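Long-range contacts in acetone carboxylase alpha subunit (Xanthobacter autotrophicus Py2, PDB 5M45), which forms the alpha subunit of a multi-subunit, metal-containing carboxylase and belongs to the hydantoinase B/oxoprolinase family: residues Glu85-Leu90 with Glu482-Asp487; Trp357-Gln362 with Ala410-Leu415; Asn434-Leu439 with Tyr621-Pro626; Asn461-Thr466 with His474-Trp479; Val468-Ser473 with Lys513-Cys518. All blocks are in the same frame, centred on the assembly; numbering follows the deposited sequence.

Contact 1 of 5, residues Glu85-Leu90 with Glu482-Asp487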
# COMPACT_ATOMS: atom_id res chain seq x y z
N GLU A 85 -25.16 2.84 -4.43
CA GLU A 85 -26.57 2.40 -4.38
C GLU A 85 -27.62 3.49 -4.75
O GLU A 85 -28.61 3.18 -5.44
CB GLU A 85 -26.87 1.81 -3.01
CG GLU A 85 -28.19 1.06 -2.96
CD GLU A 85 -29.45 1.92 -2.78
OE1 GLU A 85 -30.51 1.43 -3.25
OE2 GLU A 85 -29.39 3.05 -2.20
N GLN A 86 -27.42 4.71 -4.28
CA GLN A 86 -28.37 5.80 -4.55
C GLN A 86 -27.84 6.74 -5.66
O GLN A 86 -28.53 6.97 -6.65
CB GLN A 86 -28.70 6.61 -3.29
CG GLN A 86 -29.73 7.70 -3.58
CD GLN A 86 -30.34 8.37 -2.35
OE1 GLN A 86 -29.68 8.93 -1.50
NE2 GLN A 86 -31.66 8.33 -2.30
N GLU A 87 -26.65 7.30 -5.49
CA GLU A 87 -26.08 8.21 -6.50
C GLU A 87 -25.73 7.58 -7.86
O GLU A 87 -25.64 8.29 -8.85
CB GLU A 87 -24.82 8.90 -5.99
CG GLU A 87 -25.02 10.27 -5.38
CD GLU A 87 -25.87 10.18 -4.19
OE1 GLU A 87 -27.06 10.58 -4.35
OE2 GLU A 87 -25.34 9.65 -3.14
N GLY A 88 -25.50 6.26 -7.90
CA GLY A 88 -25.20 5.59 -9.16
C GLY A 88 -23.81 5.89 -9.73
O GLY A 88 -23.64 5.89 -10.97
N GLU A 89 -22.82 6.07 -8.85
CA GLU A 89 -21.42 6.30 -9.30
C GLU A 89 -20.74 4.95 -9.61
O GLU A 89 -19.86 4.48 -8.87
CB GLU A 89 -20.62 7.17 -8.32
CG GLU A 89 -21.34 8.42 -7.78
CD GLU A 89 -21.97 9.34 -8.82
OE1 GLU A 89 -22.71 10.26 -8.41
OE2 GLU A 89 -21.72 9.19 -10.06
N LEU A 90 -21.22 4.32 -10.68
CA LEU A 90 -20.72 3.05 -11.22
C LEU A 90 -20.96 3.03 -12.72
O LEU A 90 -21.72 3.84 -13.24
CB LEU A 90 -21.34 1.81 -10.52
CG LEU A 90 -22.75 1.35 -10.89
CD1 LEU A 90 -23.03 -0.05 -10.34
CD2 LEU A 90 -23.81 2.34 -10.43
N GLU A 482 -25.99 13.07 -14.88
CA GLU A 482 -27.17 12.65 -14.10
C GLU A 482 -26.96 12.95 -12.62
O GLU A 482 -26.76 12.05 -11.79
CB GLU A 482 -27.51 11.16 -14.34
CG GLU A 482 -27.95 10.87 -15.75
CD GLU A 482 -28.15 9.36 -16.04
OE1 GLU A 482 -29.21 8.78 -15.67
OE2 GLU A 482 -27.25 8.75 -16.66
N GLY A 483 -26.99 14.24 -12.26
CA GLY A 483 -26.68 14.64 -10.89
C GLY A 483 -27.73 14.14 -9.88
O GLY A 483 -28.92 13.95 -10.21
N ASP A 484 -27.26 13.92 -8.66
CA ASP A 484 -28.07 13.52 -7.52
C ASP A 484 -27.32 13.93 -6.25
O ASP A 484 -26.15 13.58 -6.10
CB ASP A 484 -28.26 11.99 -7.55
CG ASP A 484 -29.37 11.49 -6.57
OD1 ASP A 484 -29.71 12.20 -5.58
OD2 ASP A 484 -29.90 10.34 -6.84
N MET A 485 -27.96 14.70 -5.37
CA MET A 485 -27.38 15.10 -4.10
C MET A 485 -27.56 14.08 -2.96
O MET A 485 -26.90 14.21 -1.90
CB MET A 485 -27.86 16.48 -3.63
CG MET A 485 -29.35 16.57 -3.33
SD MET A 485 -29.93 18.20 -2.77
CE MET A 485 -29.54 19.23 -4.20
N GLY A 486 -28.37 13.05 -3.19
CA GLY A 486 -28.71 12.07 -2.16
C GLY A 486 -29.71 12.60 -1.14
O GLY A 486 -29.82 13.84 -0.96
N ASP A 487 -30.37 11.67 -0.47
CA ASP A 487 -31.27 12.00 0.65
C ASP A 487 -30.49 12.25 1.93
O ASP A 487 -29.56 11.50 2.25
CB ASP A 487 -32.30 10.90 0.91
CG ASP A 487 -33.48 10.95 -0.08
OD1 ASP A 487 -34.39 11.79 0.15
OD2 ASP A 487 -33.50 10.17 -1.09
O HOH W 1 -29.35 8.78 -8.92
O HOH W 2 -25.96 8.76 -11.40
O HOH W 3 -24.29 11.77 -9.92
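An Asx turn at Asp484, in the loop that leads into helix 488-494, meets the Gln86-Glu87 corner that follows helix 82-85. The turn is closed when Asp484 OD1 accepts from Gly486 N at 2.9 Å, the donor standing above the carboxylate plane. Gln86 runs across it at about a right angle, its CG anti to the backbone N (chi1 -178°) and the chain extended, which carries the amide as far as Asp487. That residue holds the N-cap position of helix 488-494, though its side chain makes no capping bond. The amide is used at both ends: OE1 of Gln86 accepts from Asp487 N at 3.0 Å in a nearly straight bond, and Gln86 NE2 donates to Asp487 OD2 at 2.9 Å on the anti lone pair. A water spans Gln86 O and Asp484 OD2, donating to both. Glu87 bends at chi2 and sets its OE1 3.3 Å from Asp484 OD1. Outside the two segments, Asp484 OD1 and Asp487 OD2 each pair with a basic side chain of another protein chain. Two bonds to one residue fix the flip of the Gln86 amide, while the basic partner of Asp484 probably eases the repulsion between the Glu87 and Asp484 carboxylates.

Contact 2 of 5, residues Trp357-Gln362 with Ala410-Leu415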
# COMPACT_ATOMS: atom_id res chain seq x y z
N TRP A 357 -13.44 13.20 -23.88
CA TRP A 357 -14.43 12.31 -24.52
C TRP A 357 -15.77 12.38 -23.77
O TRP A 357 -16.81 12.51 -24.41
CB TRP A 357 -13.87 10.88 -24.65
CG TRP A 357 -14.83 9.87 -25.19
CD1 TRP A 357 -15.01 9.52 -26.48
CD2 TRP A 357 -15.76 9.09 -24.43
NE1 TRP A 357 -15.99 8.55 -26.59
CE2 TRP A 357 -16.45 8.25 -25.33
CE3 TRP A 357 -16.04 8.97 -23.06
CZ2 TRP A 357 -17.42 7.33 -24.91
CZ3 TRP A 357 -16.99 8.07 -22.63
CH2 TRP A 357 -17.69 7.27 -23.56
N VAL A 358 -15.73 12.37 -22.43
CA VAL A 358 -16.94 12.55 -21.61
C VAL A 358 -17.67 13.86 -21.97
O VAL A 358 -18.89 13.87 -22.19
CB VAL A 358 -16.62 12.46 -20.09
CG1 VAL A 358 -17.84 12.83 -19.25
CG2 VAL A 358 -16.16 11.04 -19.72
N MET A 359 -16.91 14.96 -22.04
CA MET A 359 -17.49 16.24 -22.46
C MET A 359 -18.14 16.14 -23.84
O MET A 359 -19.29 16.63 -24.01
CB MET A 359 -16.46 17.37 -22.44
CG MET A 359 -17.06 18.67 -22.96
SD MET A 359 -15.92 19.79 -23.71
CE MET A 359 -15.34 18.87 -25.10
N MET A 360 -17.46 15.53 -24.80
CA MET A 360 -18.05 15.29 -26.12
C MET A 360 -19.41 14.56 -26.08
O MET A 360 -20.33 14.94 -26.81
CB MET A 360 -17.11 14.49 -27.04
CG MET A 360 -15.82 15.22 -27.45
SD MET A 360 -14.54 14.10 -28.11
CE MET A 360 -15.22 13.68 -29.60
N THR A 361 -19.54 13.54 -25.23
CA THR A 361 -20.81 12.80 -25.07
C THR A 361 -21.98 13.67 -24.58
O THR A 361 -23.13 13.28 -24.78
CB THR A 361 -20.72 11.56 -24.13
OG1 THR A 361 -20.67 11.98 -22.74
CG2 THR A 361 -19.55 10.62 -24.51
N GLN A 362 -21.69 14.80 -23.93
CA GLN A 362 -22.71 15.69 -23.39
C GLN A 362 -23.14 16.83 -24.34
O GLN A 362 -24.10 17.56 -24.02
CB GLN A 362 -22.27 16.30 -22.05
CG GLN A 362 -22.03 15.25 -20.98
CD GLN A 362 -21.43 15.78 -19.70
OE1 GLN A 362 -21.54 16.96 -19.35
NE2 GLN A 362 -20.79 14.87 -18.96
N ALA A 410 -12.75 25.01 -19.98
CA ALA A 410 -12.43 25.94 -21.07
C ALA A 410 -12.81 25.40 -22.46
O ALA A 410 -13.13 26.18 -23.36
CB ALA A 410 -10.96 26.30 -21.04
N LEU A 411 -12.82 24.07 -22.64
CA LEU A 411 -13.13 23.49 -23.94
C LEU A 411 -14.59 23.70 -24.34
O LEU A 411 -14.90 23.86 -25.52
CB LEU A 411 -12.73 22.01 -24.03
CG LEU A 411 -11.31 21.68 -23.46
CD1 LEU A 411 -10.92 20.21 -23.59
CD2 LEU A 411 -10.18 22.52 -24.04
N TRP A 412 -15.51 23.72 -23.36
CA TRP A 412 -16.92 24.10 -23.64
C TRP A 412 -17.03 25.51 -24.25
O TRP A 412 -17.87 25.74 -25.13
CB TRP A 412 -17.77 24.15 -22.36
CG TRP A 412 -18.11 22.88 -21.68
CD1 TRP A 412 -17.39 22.27 -20.68
CD2 TRP A 412 -19.31 22.08 -21.86
NE1 TRP A 412 -18.07 21.14 -20.25
CE2 TRP A 412 -19.24 21.01 -20.95
CE3 TRP A 412 -20.42 22.18 -22.70
CZ2 TRP A 412 -20.23 20.03 -20.86
CZ3 TRP A 412 -21.42 21.22 -22.61
CH2 TRP A 412 -21.33 20.16 -21.69
N ARG A 413 -16.20 26.45 -23.79
CA ARG A 413 -16.24 27.80 -24.32
C ARG A 413 -15.82 27.86 -25.80
O ARG A 413 -16.47 28.54 -26.62
CB ARG A 413 -15.38 28.77 -23.49
CG ARG A 413 -15.86 28.91 -22.06
CD ARG A 413 -15.32 30.19 -21.36
NE ARG A 413 -13.87 30.29 -21.39
CZ ARG A 413 -13.02 29.68 -20.54
NH1 ARG A 413 -13.44 28.92 -19.52
NH2 ARG A 413 -11.70 29.87 -20.70
N GLY A 414 -14.75 27.15 -26.15
CA GLY A 414 -14.35 27.10 -27.55
C GLY A 414 -15.39 26.50 -28.47
O GLY A 414 -15.74 27.09 -29.50
N LEU A 415 -15.89 25.32 -28.10
CA LEU A 415 -16.98 24.70 -28.87
C LEU A 415 -18.21 25.59 -28.96
O LEU A 415 -18.84 25.65 -30.02
CB LEU A 415 -17.38 23.31 -28.33
CG LEU A 415 -16.56 22.09 -28.73
CD1 LEU A 415 -17.02 20.85 -27.94
CD2 LEU A 415 -16.70 21.82 -30.21
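The indole of Trp412 receives Met359 over one face and Gln362 at its edge. Met359 CG stands 3.8 Å from Trp412 CE2, a CH-pi contact over the five-membered ring, and Met359 SD sits almost on that ring's normal, 4.2 Å from the centroid, a Met-aromatic contact. In the plane of the indole, Gln362 OE1 comes to 3.7 Å from Trp412 CZ2, the amide turned 52° from the ring; Gln362 NE2 is bonded to the backbone O of Ile478.

The Met359 side chain reaches across to the other helix because its chi1 of 177° sets CG opposite the main-chain N, and the bend at chi3 turns its methyl toward Leu415. Methionine and tryptophan pass one another, pointing opposite ways. Met359 SD also touches Leu411 CB at 3.9 Å, whereas Met359 CE meets Leu415 CD1 tip to tip at 3.8 Å, so one side chain touches three residues of the partner helix. No hydrogen bond links the two segments.

The axes of 357-361 and 410-415 run 11.2 Å apart at 47°, a separation bridged by these long side chains. Beyond them, Leu411 rests on strands 313-324 and 330-333, Leu415 on Trp330 of the latter, and Trp412 leans on Ile478 and Asn432 of neighbouring loops.

Contact 3 of 5, residues Asn434-Leu439 with Tyr621-Pro626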
# COMPACT_ATOMS: atom_id res chain seq x y z
N ASN A 434 -16.52 23.90 -11.06
CA ASN A 434 -15.58 23.12 -10.27
C ASN A 434 -16.38 22.17 -9.34
O ASN A 434 -17.29 22.62 -8.61
CB ASN A 434 -14.66 24.03 -9.44
CG ASN A 434 -13.45 23.29 -8.89
OD1 ASN A 434 -13.55 22.55 -7.90
ND2 ASN A 434 -12.30 23.50 -9.52
N THR A 435 -16.09 20.87 -9.41
CA THR A 435 -16.86 19.86 -8.66
C THR A 435 -16.28 19.69 -7.24
O THR A 435 -15.40 18.82 -7.01
CB THR A 435 -16.88 18.51 -9.43
OG1 THR A 435 -15.56 17.94 -9.47
CG2 THR A 435 -17.42 18.69 -10.79
N SER A 436 -16.72 20.55 -6.33
CA SER A 436 -16.23 20.60 -4.92
C SER A 436 -17.21 21.48 -4.13
O SER A 436 -18.10 22.08 -4.75
CB SER A 436 -14.80 21.17 -4.88
OG SER A 436 -14.75 22.56 -5.24
N ASN A 437 -17.16 21.59 -2.80
CA ASN A 437 -16.26 20.92 -1.82
C ASN A 437 -16.55 19.43 -1.64
O ASN A 437 -17.69 19.02 -1.78
CB ASN A 437 -16.47 21.58 -0.45
CG ASN A 437 -15.57 20.99 0.65
OD1 ASN A 437 -14.34 21.15 0.63
ND2 ASN A 437 -16.20 20.35 1.64
N TRP A 438 -15.51 18.67 -1.28
CA TRP A 438 -15.62 17.27 -0.84
C TRP A 438 -15.47 17.15 0.70
O TRP A 438 -14.35 17.28 1.26
CB TRP A 438 -14.55 16.41 -1.55
CG TRP A 438 -14.70 16.35 -3.03
CD1 TRP A 438 -14.07 17.17 -3.95
CD2 TRP A 438 -15.54 15.46 -3.80
NE1 TRP A 438 -14.45 16.84 -5.22
CE2 TRP A 438 -15.37 15.82 -5.17
CE3 TRP A 438 -16.44 14.45 -3.47
CZ2 TRP A 438 -16.03 15.16 -6.21
CZ3 TRP A 438 -17.12 13.77 -4.52
CH2 TRP A 438 -16.88 14.13 -5.89
N LEU A 439 -16.61 16.96 1.37
CA LEU A 439 -16.64 16.76 2.82
C LEU A 439 -16.02 15.38 3.13
O LEU A 439 -16.49 14.37 2.62
CB LEU A 439 -18.08 16.85 3.37
CG LEU A 439 -18.33 16.61 4.87
CD1 LEU A 439 -19.56 17.34 5.37
CD2 LEU A 439 -18.44 15.12 5.26
N TYR A 621 -20.05 23.44 1.08
CA TYR A 621 -20.46 24.44 0.06
C TYR A 621 -20.14 23.87 -1.34
O TYR A 621 -18.96 23.65 -1.68
CB TYR A 621 -19.74 25.79 0.36
CG TYR A 621 -19.58 26.83 -0.77
CD1 TYR A 621 -20.46 26.91 -1.86
CD2 TYR A 621 -18.55 27.78 -0.70
CE1 TYR A 621 -20.28 27.86 -2.88
CE2 TYR A 621 -18.38 28.75 -1.72
CZ TYR A 621 -19.23 28.77 -2.80
OH TYR A 621 -19.02 29.70 -3.80
N MET A 622 -21.19 23.67 -2.13
CA MET A 622 -21.06 23.21 -3.53
C MET A 622 -21.09 24.38 -4.52
O MET A 622 -21.93 25.28 -4.40
CB MET A 622 -22.19 22.21 -3.89
CG MET A 622 -21.91 20.77 -3.49
SD MET A 622 -21.45 20.42 -1.77
CE MET A 622 -22.95 20.91 -0.92
N ARG A 623 -20.19 24.35 -5.50
CA ARG A 623 -20.01 25.52 -6.39
C ARG A 623 -21.08 25.69 -7.48
O ARG A 623 -21.74 24.74 -7.91
CB ARG A 623 -18.65 25.45 -7.10
CG ARG A 623 -17.41 25.11 -6.27
CD ARG A 623 -17.18 26.04 -5.09
NE ARG A 623 -15.87 25.75 -4.45
CZ ARG A 623 -15.66 25.31 -3.21
NH1 ARG A 623 -16.64 25.10 -2.34
NH2 ARG A 623 -14.41 25.10 -2.81
N GLY A 624 -21.21 26.94 -7.92
CA GLY A 624 -22.03 27.30 -9.06
C GLY A 624 -21.27 27.19 -10.38
O GLY A 624 -20.07 26.86 -10.42
N GLY A 625 -22.02 27.42 -11.45
CA GLY A 625 -21.50 27.44 -12.83
C GLY A 625 -21.43 28.86 -13.43
O GLY A 625 -22.04 29.78 -12.89
N PRO A 626 -20.69 29.02 -14.54
CA PRO A 626 -20.45 30.32 -15.19
C PRO A 626 -21.63 30.94 -15.97
O PRO A 626 -22.53 30.23 -16.46
CB PRO A 626 -19.29 30.02 -16.13
CG PRO A 626 -19.49 28.57 -16.52
CD PRO A 626 -19.99 27.92 -15.24
O HOH W 4 -17.32 26.71 -10.24
O HOH W 5 -13.22 23.47 -0.29
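Two backbone hydrogen bonds join the chain around Ser436 and Asn437 to the end of strand 617-621. Asn437 N donates to Tyr621 O at 3.0 Å in an almost linear bond, and Arg623 N donates to Ser436 O at 3.2 Å. The same Ser436 oxygen receives a CA-H...O contact from Met622 CA at 3.4 Å. A cis peptide bond precedes Asn437.

Segment 434-439 lies between helix 401-422 and strand 440-442 of a four-stranded antiparallel sheet, and 621-626 leaves strand 617-621 of the five-stranded one toward helix 636-645; the bonds join the approach to one sheet with the exit of the other, in a buried position.

The packing is carried by Arg623. Its CG lies 3.4 Å from Asn434 O, and the bend at chi2 (-56°) folds the guanidinium back over Ser436, whose OG lies above one of its faces, 3.5 Å from Arg623 NE. That hydroxyl donates to Asn434 OD1 at 2.9 Å. Arg623 NH1 in turn stands over a face of the Tyr621 ring, toward its rim.

Waters make further links. One, at the edge of the guanidinium, accepts from Arg623 NH2 and donates to Asn437 OD1, which also takes the N-H of Met537; Arg623 NH2 donates to Asn539 O. A second accepts from Asn434 N and donates to Gly624 O.

Contact 4 of 5, residues Asn461-Thr466 with His474-Trp479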
# COMPACT_ATOMS: atom_id res chain seq x y z
N ASN A 461 -23.74 20.26 -8.64
CA ASN A 461 -23.26 21.64 -8.72
C ASN A 461 -24.05 22.41 -9.79
O ASN A 461 -24.76 21.81 -10.61
CB ASN A 461 -21.79 21.67 -9.12
CG ASN A 461 -20.94 20.72 -8.32
OD1 ASN A 461 -20.64 20.97 -7.12
ND2 ASN A 461 -20.54 19.59 -8.96
N GLY A 462 -23.86 23.72 -9.85
CA GLY A 462 -24.47 24.53 -10.90
C GLY A 462 -23.90 24.21 -12.28
O GLY A 462 -22.75 23.77 -12.40
N THR A 463 -24.71 24.41 -13.32
CA THR A 463 -24.26 24.25 -14.72
C THR A 463 -24.11 25.62 -15.41
O THR A 463 -24.71 26.63 -14.99
CB THR A 463 -25.17 23.33 -15.55
OG1 THR A 463 -26.42 23.98 -15.83
CG2 THR A 463 -25.42 22.03 -14.86
N GLY A 464 -23.28 25.64 -16.46
CA GLY A 464 -23.09 26.85 -17.24
C GLY A 464 -24.37 27.35 -17.92
O GLY A 464 -25.19 26.57 -18.38
N ALA A 465 -24.54 28.68 -17.96
CA ALA A 465 -25.62 29.32 -18.73
C ALA A 465 -25.50 29.05 -20.23
O ALA A 465 -24.39 28.81 -20.75
CB ALA A 465 -25.63 30.81 -18.48
N THR A 466 -26.63 29.11 -20.93
CA THR A 466 -26.64 28.97 -22.39
C THR A 466 -26.88 30.34 -23.07
O THR A 466 -27.04 31.36 -22.38
CB THR A 466 -27.65 27.87 -22.87
OG1 THR A 466 -28.99 28.41 -23.04
CG2 THR A 466 -27.67 26.69 -21.87
N HIS A 474 -27.67 23.39 -8.70
CA HIS A 474 -27.51 22.14 -7.90
C HIS A 474 -27.94 20.88 -8.67
O HIS A 474 -28.85 20.13 -8.24
CB HIS A 474 -28.23 22.26 -6.54
CG HIS A 474 -29.65 22.71 -6.62
ND1 HIS A 474 -30.65 21.91 -7.08
CD2 HIS A 474 -30.22 23.92 -6.38
CE1 HIS A 474 -31.79 22.59 -7.13
NE2 HIS A 474 -31.55 23.82 -6.71
N ALA A 475 -27.34 20.70 -9.85
CA ALA A 475 -27.86 19.79 -10.89
C ALA A 475 -26.96 18.70 -11.46
O ALA A 475 -27.50 17.67 -11.96
CB ALA A 475 -28.39 20.64 -12.04
N ALA A 476 -25.65 18.92 -11.53
CA ALA A 476 -24.75 18.03 -12.30
C ALA A 476 -23.26 18.22 -11.96
O ALA A 476 -22.87 19.15 -11.20
CB ALA A 476 -24.97 18.25 -13.79
N ALA A 477 -22.46 17.32 -12.52
CA ALA A 477 -21.00 17.39 -12.49
C ALA A 477 -20.49 17.02 -13.87
O ALA A 477 -21.12 16.22 -14.56
CB ALA A 477 -20.45 16.44 -11.44
N ILE A 478 -19.36 17.56 -14.28
CA ILE A 478 -18.75 17.17 -15.59
C ILE A 478 -18.54 15.64 -15.74
O ILE A 478 -18.74 15.11 -16.82
CB ILE A 478 -17.45 17.95 -15.87
CG1 ILE A 478 -16.90 17.69 -17.29
CG2 ILE A 478 -16.36 17.64 -14.86
CD1 ILE A 478 -17.85 18.10 -18.40
N TRP A 479 -18.18 14.96 -14.66
CA TRP A 479 -17.94 13.50 -14.67
C TRP A 479 -19.21 12.62 -14.59
O TRP A 479 -19.11 11.39 -14.65
CB TRP A 479 -16.88 13.07 -13.59
CG TRP A 479 -16.96 13.79 -12.29
CD1 TRP A 479 -16.15 14.81 -11.87
CD2 TRP A 479 -17.93 13.61 -11.26
NE1 TRP A 479 -16.53 15.26 -10.65
CE2 TRP A 479 -17.62 14.54 -10.23
CE3 TRP A 479 -19.01 12.73 -11.08
CZ2 TRP A 479 -18.37 14.64 -9.06
CZ3 TRP A 479 -19.76 12.83 -9.91
CH2 TRP A 479 -19.42 13.77 -8.91
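A classic beta bulge brings Ala475 and Ala476 opposite Asn461, where the chain doubles back on itself within the long loop between strand 450-454 and helix 488-494. Asn461 and Ala476 form a single antiparallel hydrogen-bonded bridge. On one side, Asn461 O accepts two N-H groups. Ala475 N reaches Asn461 O at 2.9 Å from well above the carbonyl plane, and Ala476 N reaches Asn461 O at 3.2 Å on an in-plane lone pair. On the other, Ala476 O is held twice by a single residue: Asn461 N reaches it at 2.9 Å and Asn461 ND2 at 3.3 Å, from the same face of its plane. The side chain can do this because CG stands beside the backbone N (chi1 -48°), bringing the amide round next to the main-chain donor. Asn461 ND2 also donates to Cys458 O, which further fixes the amide's orientation.

Apolar contact is slight. Thr463 CG2 touches Ala476 CB at 4.0 Å, while Thr463 OG1 accepts from Leu472 N. Ala477 CB lies over the centre of the Trp479 ring. An aromatic side chain of another protein chain lies against His474.

Around the bridge, Gly462 pairs by backbone with Arg623 and Thr463 with Gly517, Trp479 meets Trp401 with planes about 45° apart, and Ile478 packs against helix 401-422.

Contact 5 of 5, residues Val468-Ser473 with Lys513-Cys518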
# COMPACT_ATOMS: atom_id res chain seq x y z
N VAL A 468 -29.52 31.01 -24.59
CA VAL A 468 -30.99 31.09 -24.62
C VAL A 468 -31.66 31.15 -23.24
O VAL A 468 -32.77 31.63 -23.12
CB VAL A 468 -31.48 29.83 -25.42
CG1 VAL A 468 -32.94 29.56 -25.28
CG2 VAL A 468 -31.14 30.04 -26.90
N GLN A 469 -31.00 30.60 -22.21
CA GLN A 469 -31.58 30.50 -20.86
C GLN A 469 -30.52 30.30 -19.77
O GLN A 469 -29.34 29.95 -20.07
CB GLN A 469 -32.65 29.40 -20.80
CG GLN A 469 -32.18 27.96 -21.03
CD GLN A 469 -33.33 26.95 -21.13
OE1 GLN A 469 -34.52 27.30 -21.21
NE2 GLN A 469 -33.00 25.71 -21.12
N ASP A 470 -30.95 30.54 -18.52
CA ASP A 470 -30.11 30.34 -17.34
C ASP A 470 -29.61 28.90 -17.21
O ASP A 470 -30.28 27.97 -17.67
CB ASP A 470 -30.89 30.67 -16.05
CG ASP A 470 -31.23 32.16 -15.95
OD1 ASP A 470 -30.60 32.99 -16.66
OD2 ASP A 470 -32.17 32.51 -15.19
N GLY A 471 -28.47 28.74 -16.55
CA GLY A 471 -28.00 27.42 -16.15
C GLY A 471 -28.90 26.79 -15.09
O GLY A 471 -29.78 27.46 -14.54
N LEU A 472 -28.69 25.50 -14.83
CA LEU A 472 -29.43 24.78 -13.77
C LEU A 472 -28.69 24.81 -12.44
O LEU A 472 -27.49 24.55 -12.39
CB LEU A 472 -29.62 23.33 -14.20
CG LEU A 472 -30.38 23.12 -15.51
CD1 LEU A 472 -30.31 21.63 -15.86
CD2 LEU A 472 -31.84 23.55 -15.39
N SER A 473 -29.42 25.10 -11.36
CA SER A 473 -28.80 25.11 -10.02
C SER A 473 -28.73 23.66 -9.47
O SER A 473 -29.63 22.83 -9.74
CB SER A 473 -29.54 26.05 -9.06
OG SER A 473 -29.54 27.39 -9.54
N LYS A 513 -26.22 38.03 -18.70
CA LYS A 513 -27.54 38.11 -19.34
C LYS A 513 -28.41 36.87 -18.97
O LYS A 513 -29.59 37.00 -18.59
CB LYS A 513 -27.41 38.20 -20.85
CG LYS A 513 -28.72 38.61 -21.47
CD LYS A 513 -29.06 37.75 -22.67
CE LYS A 513 -28.58 38.35 -23.91
NZ LYS A 513 -29.55 37.98 -25.01
N TYR A 514 -27.79 35.71 -19.09
CA TYR A 514 -28.28 34.46 -18.50
C TYR A 514 -27.27 34.06 -17.39
O TYR A 514 -26.04 34.08 -17.58
CB TYR A 514 -28.50 33.35 -19.56
CG TYR A 514 -29.52 33.78 -20.59
CD1 TYR A 514 -30.88 33.96 -20.23
CD2 TYR A 514 -29.15 34.08 -21.91
CE1 TYR A 514 -31.81 34.42 -21.16
CE2 TYR A 514 -30.09 34.51 -22.85
CZ TYR A 514 -31.40 34.70 -22.47
OH TYR A 514 -32.34 35.15 -23.40
N ARG A 515 -27.82 33.76 -16.22
CA ARG A 515 -27.05 33.49 -15.01
C ARG A 515 -26.68 32.01 -14.98
O ARG A 515 -27.51 31.15 -15.34
CB ARG A 515 -27.91 33.86 -13.77
CG ARG A 515 -27.23 33.59 -12.43
CD ARG A 515 -28.13 33.79 -11.19
NE ARG A 515 -29.51 33.34 -11.26
CZ ARG A 515 -29.94 32.07 -11.31
NH1 ARG A 515 -29.12 31.02 -11.33
NH2 ARG A 515 -31.23 31.85 -11.34
N GLY A 516 -25.44 31.71 -14.60
CA GLY A 516 -25.06 30.34 -14.31
C GLY A 516 -25.86 29.75 -13.14
O GLY A 516 -26.38 30.48 -12.27
N GLY A 517 -25.97 28.42 -13.13
CA GLY A 517 -26.64 27.75 -12.03
C GLY A 517 -25.97 28.04 -10.69
O GLY A 517 -24.72 28.09 -10.59
N CYS A 518 -26.78 28.26 -9.65
CA CYS A 518 -26.24 28.33 -8.30
C CYS A 518 -25.84 26.93 -7.81
O CYS A 518 -26.37 25.91 -8.27
CB CYS A 518 -27.24 28.97 -7.32
SG CYS A 518 -27.41 30.75 -7.55
O HOH W 6 -30.61 28.28 -11.95
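Asp470 and Gly471 meet Arg515 through a pair of bonds, one from a side chain and one from the backbone. Asp470 OD1 accepts from Arg515 N at 2.9 Å, the donor standing above the carboxylate plane, and Gly471 N donates to Arg515 O, also at 2.9 Å. Farther along, Ser473 OG accepts from Cys518 N at 2.9 Å. Between these bonds the two extended segments run side by side, their end-to-end directions 9° apart, and Gly517, having no side chain, comes close enough for its CA to make a CA-H...O contact with Leu472 O at 3.3 Å.

At the other end the ring of Tyr514 lies under the 468-469 peptide: Gln469 N stands over its centre, and Val468 O is 3.4 Å from Tyr514 CZ. The edge of the same ring meets Asp470 OD1 in plane. Tyr514 CG stands anti to its carbonyl carbon (chi1 -60°), turning the ring beneath that peptide.

One water donates to Gly471 O, hydrogen-bonds to Ser473 OG and accepts from Arg515 NH1 at the guanidinium edge. Arg515 NH1 donates in addition to Gly516 O, and Arg515 NE pairs with Asp642. Asp470 OD1 forms a salt bridge with Arg634, which also binds Lys513 O.

Asp470 OD2 lies over a face of the Arg515 guanidinium, 4.0 Å from NH2, so no N-H points at it and the attraction is one of charge alone. With Arg634 and Arg515 both near, the Asp470 carboxylate is probably stabilised in its ionised form.

How the contacts relate
Contacts 1 to 4 are buried, whereas contact 5 lies farther from the chain centre and is partly open. Contacts 3, 4 and 5 form one continuous region: the chain at 461-466 bonds through its backbone to both 621-626 and 513-518, Gly625 N probably donates to Gly517 O, and His474 N to Cys518 O. Contact 2 differs in being apolar and helix to helix; it meets contact 4 at Ile478. Contact 1 touches contact 4 through Met485 on His474, and it is the one where carboxylates gather, facing another protein chain. Backbone bonds dominate contacts 3 and 4; side-chain acceptors share the work in contact 5.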